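Local atomic coordinates of acetone carboxylase alpha subunit (Xanthobacter autotrophicus Py2, PDB entry 5M45), a protein that belongs to the hydantoinase B/oxoprolinase family and serves as one subunit of a larger, metal-containing multi-subunit enzyme. Residues A[197-202]-A[214-219]. Residues are numbered along the deposited sequence; the frame is centred on the assembly and turned at random.
Sequences DGYSIT and RDWLHE
Between Tyr199 and Glu219 the two backbones stay well apart, CA to CA 10.1 Å, and between Ile201 and Trp216 the CA-CA distance is 10.7 Å. Residues 197-202 run as an irregular, largely extended loop, whereas 214-219 form the N-terminal part of helix 214-222, and the gap is bridged by side chains. The contact illustrates how a tyrosine can pair its hydroxyl with a buried carboxylate while its ring edge packs on an indole. Tyr199 reaches over with its CG opposite the backbone N about the CA-CB bond (chi1 -169°), which sends the ring out toward the helix. At its far end the hydroxyl donates a hydrogen bond to Glu219, OH to OE1 2.7 Å. The carboxylate takes it on the anti lone pair of OE1; the acceptor lies in the plane of the phenol ring, although the two flat groups are turned 85° apart. Arg204 of strand 204-208 pairs with the same oxygen in a salt bridge, which would tend to keep Glu219 charged. Thr202 N is hydrogen-bonded to OE1 of Glu219 of the second subunit, so this glutamate also belongs to the subunit interface.

In the fold, the loop leads into the two short strands 204-208 and 211-212 at one edge of a seven-stranded antiparallel sheet, and the chain then enters the helix. Another strand of this sheet, 165-175, ends at His175, a manganese ligand; the Ile201 side chain lies about 13 Å from that ion.

Trp216 completes the contact with the six-membered part of its indole. CZ3 packs against Tyr199 CE2 at 3.8 Å, near the plane of the phenol, while CH2 meets Ile201 CD1, likewise at 3.8 Å, in the indole plane. At the other end of the indole, NE1 is hydrogen-bonded to Glu234 of helix 227-255.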
loop_
_atom_site.group_PDB
_atom_site.type_symbol
_atom_site.label_atom_id
_atom_site.label_comp_id
_atom_site.label_asym_id
_atom_site.label_seq_id
_atom_site.Cartn_x
_atom_site.Cartn_y
_atom_site.Cartn_z
ATOM N N ASP A 197 -2.635 -2.531 -6.259
ATOM C CA ASP A 197 -2.434 -3.955 -6.552
ATOM C C ASP A 197 -2.186 -4.775 -5.253
ATOM O O ASP A 197 -1.961 -5.981 -5.325
ATOM C CB ASP A 197 -1.255 -4.130 -7.531
ATOM C CG ASP A 197 -1.162 -5.533 -8.151
ATOM O OD1 ASP A 197 -2.214 -6.133 -8.581
ATOM O OD2 ASP A 197 -0.011 -6.034 -8.269
ATOM N N GLY A 198 -2.237 -4.122 -4.087
ATOM C CA GLY A 198 -2.041 -4.815 -2.812
ATOM C C GLY A 198 -0.827 -4.316 -2.013
ATOM O O GLY A 198 0.078 -3.674 -2.547
ATOM N N TYR A 199 -0.840 -4.619 -0.732
ATOM C CA TYR A 199 0.282 -4.371 0.212
ATOM C C TYR A 199 1.538 -5.122 -0.292
ATOM O O TYR A 199 1.515 -6.345 -0.410
ATOM C CB TYR A 199 -0.121 -4.890 1.595
ATOM C CG TYR A 199 0.783 -4.511 2.782
ATOM C CD1 TYR A 199 0.995 -3.178 3.132
ATOM C CD2 TYR A 199 1.344 -5.490 3.588
ATOM C CE1 TYR A 199 1.792 -2.838 4.253
ATOM C CE2 TYR A 199 2.113 -5.176 4.711
ATOM C CZ TYR A 199 2.344 -3.845 5.040
ATOM O OH TYR A 199 3.103 -3.527 6.185
ATOM N N SER A 200 2.598 -4.376 -0.623
ATOM C CA SER A 200 3.810 -4.921 -1.254
ATOM C C SER A 200 5.009 -4.614 -0.356
ATOM O O SER A 200 5.266 -3.442 -0.025
ATOM C CB SER A 200 4.041 -4.346 -2.660
ATOM O OG SER A 200 5.108 -5.033 -3.362
ATOM N N ILE A 201 5.738 -5.679 0.014
ATOM C CA ILE A 201 6.778 -5.678 1.046
ATOM C C ILE A 201 8.117 -6.069 0.355
ATOM O O ILE A 201 8.210 -7.158 -0.204
ATOM C CB ILE A 201 6.430 -6.750 2.105
ATOM C CG1 ILE A 201 4.991 -6.546 2.675
ATOM C CG2 ILE A 201 7.433 -6.745 3.239
ATOM C CD1 ILE A 201 4.227 -7.863 2.917
ATOM N N THR A 202 9.143 -5.208 0.413
ATOM C CA THR A 202 10.432 -5.499 -0.246
ATOM C C THR A 202 11.519 -5.930 0.747
ATOM O O THR A 202 12.183 -5.082 1.328
ATOM C CB THR A 202 10.914 -4.297 -1.095
ATOM O OG1 THR A 202 9.928 -3.946 -2.063
ATOM C CG2 THR A 202 12.240 -4.618 -1.828
ATOM N N ARG A 214 6.285 -4.771 16.734
ATOM C CA ARG A 214 4.903 -4.318 16.879
ATOM C C ARG A 214 4.459 -3.327 15.764
ATOM O O ARG A 214 3.293 -3.375 15.346
ATOM C CB ARG A 214 4.683 -3.674 18.247
ATOM C CG ARG A 214 3.222 -3.576 18.640
ATOM C CD ARG A 214 2.961 -2.716 19.851
ATOM N NE ARG A 214 3.786 -3.000 21.023
ATOM C CZ ARG A 214 3.539 -3.895 21.972
ATOM N NH1 ARG A 214 4.376 -3.989 23.016
ATOM N NH2 ARG A 214 2.504 -4.723 21.909
ATOM N N ASP A 215 5.356 -2.442 15.303
ATOM C CA ASP A 215 5.010 -1.505 14.219
ATOM C C ASP A 215 4.628 -2.258 12.943
ATOM O O ASP A 215 3.632 -1.889 12.287
ATOM C CB ASP A 215 6.092 -0.421 13.940
ATOM C CG ASP A 215 7.507 -0.989 13.747
ATOM O OD1 ASP A 215 7.830 -2.040 14.320
ATOM O OD2 ASP A 215 8.313 -0.356 13.002
ATOM N N TRP A 216 5.380 -3.323 12.613
ATOM C CA TRP A 216 5.030 -4.234 11.515
ATOM C C TRP A 216 3.663 -4.901 11.720
ATOM O O TRP A 216 2.823 -4.944 10.802
ATOM C CB TRP A 216 6.110 -5.314 11.328
ATOM C CG TRP A 216 5.650 -6.578 10.635
ATOM C CD1 TRP A 216 5.388 -7.781 11.230
ATOM C CD2 TRP A 216 5.348 -6.738 9.248
ATOM N NE1 TRP A 216 4.963 -8.694 10.289
ATOM C CE2 TRP A 216 4.936 -8.084 9.058
ATOM C CE3 TRP A 216 5.405 -5.885 8.133
ATOM C CZ2 TRP A 216 4.586 -8.603 7.788
ATOM C CZ3 TRP A 216 5.022 -6.401 6.861
ATOM C CH2 TRP A 216 4.646 -7.743 6.706
ATOM N N LEU A 217 3.441 -5.424 12.924
ATOM C CA LEU A 217 2.186 -6.127 13.246
ATOM C C LEU A 217 0.957 -5.224 13.063
ATOM O O LEU A 217 0.016 -5.597 12.339
ATOM C CB LEU A 217 2.236 -6.747 14.666
ATOM C CG LEU A 217 3.229 -7.886 14.909
ATOM C CD1 LEU A 217 3.397 -8.196 16.394
ATOM C CD2 LEU A 217 2.847 -9.169 14.141
ATOM N N HIS A 218 0.996 -4.022 13.657
ATOM C CA HIS A 218 -0.131 -3.088 13.577
ATOM C C HIS A 218 -0.409 -2.619 12.124
ATOM O O HIS A 218 -1.557 -2.558 11.680
ATOM C CB HIS A 218 0.043 -1.887 14.520
ATOM C CG HIS A 218 -0.189 -2.189 15.984
ATOM N ND1 HIS A 218 -0.819 -1.299 16.830
ATOM C CD2 HIS A 218 0.066 -3.291 16.732
ATOM C CE1 HIS A 218 -0.920 -1.826 18.037
ATOM N NE2 HIS A 218 -0.411 -3.039 17.999
ATOM N N GLU A 219 0.659 -2.328 11.383
ATOM C CA GLU A 219 0.522 -1.833 10.013
ATOM C C GLU A 219 -0.021 -2.871 9.057
ATOM O O GLU A 219 -1.042 -2.641 8.363
ATOM C CB GLU A 219 1.869 -1.296 9.516
ATOM C CG GLU A 219 1.807 -0.598 8.176
ATOM C CD GLU A 219 3.215 -0.206 7.682
ATOM O OE1 GLU A 219 3.699 -0.979 6.831
ATOM O OE2 GLU A 219 3.822 0.826 8.124
#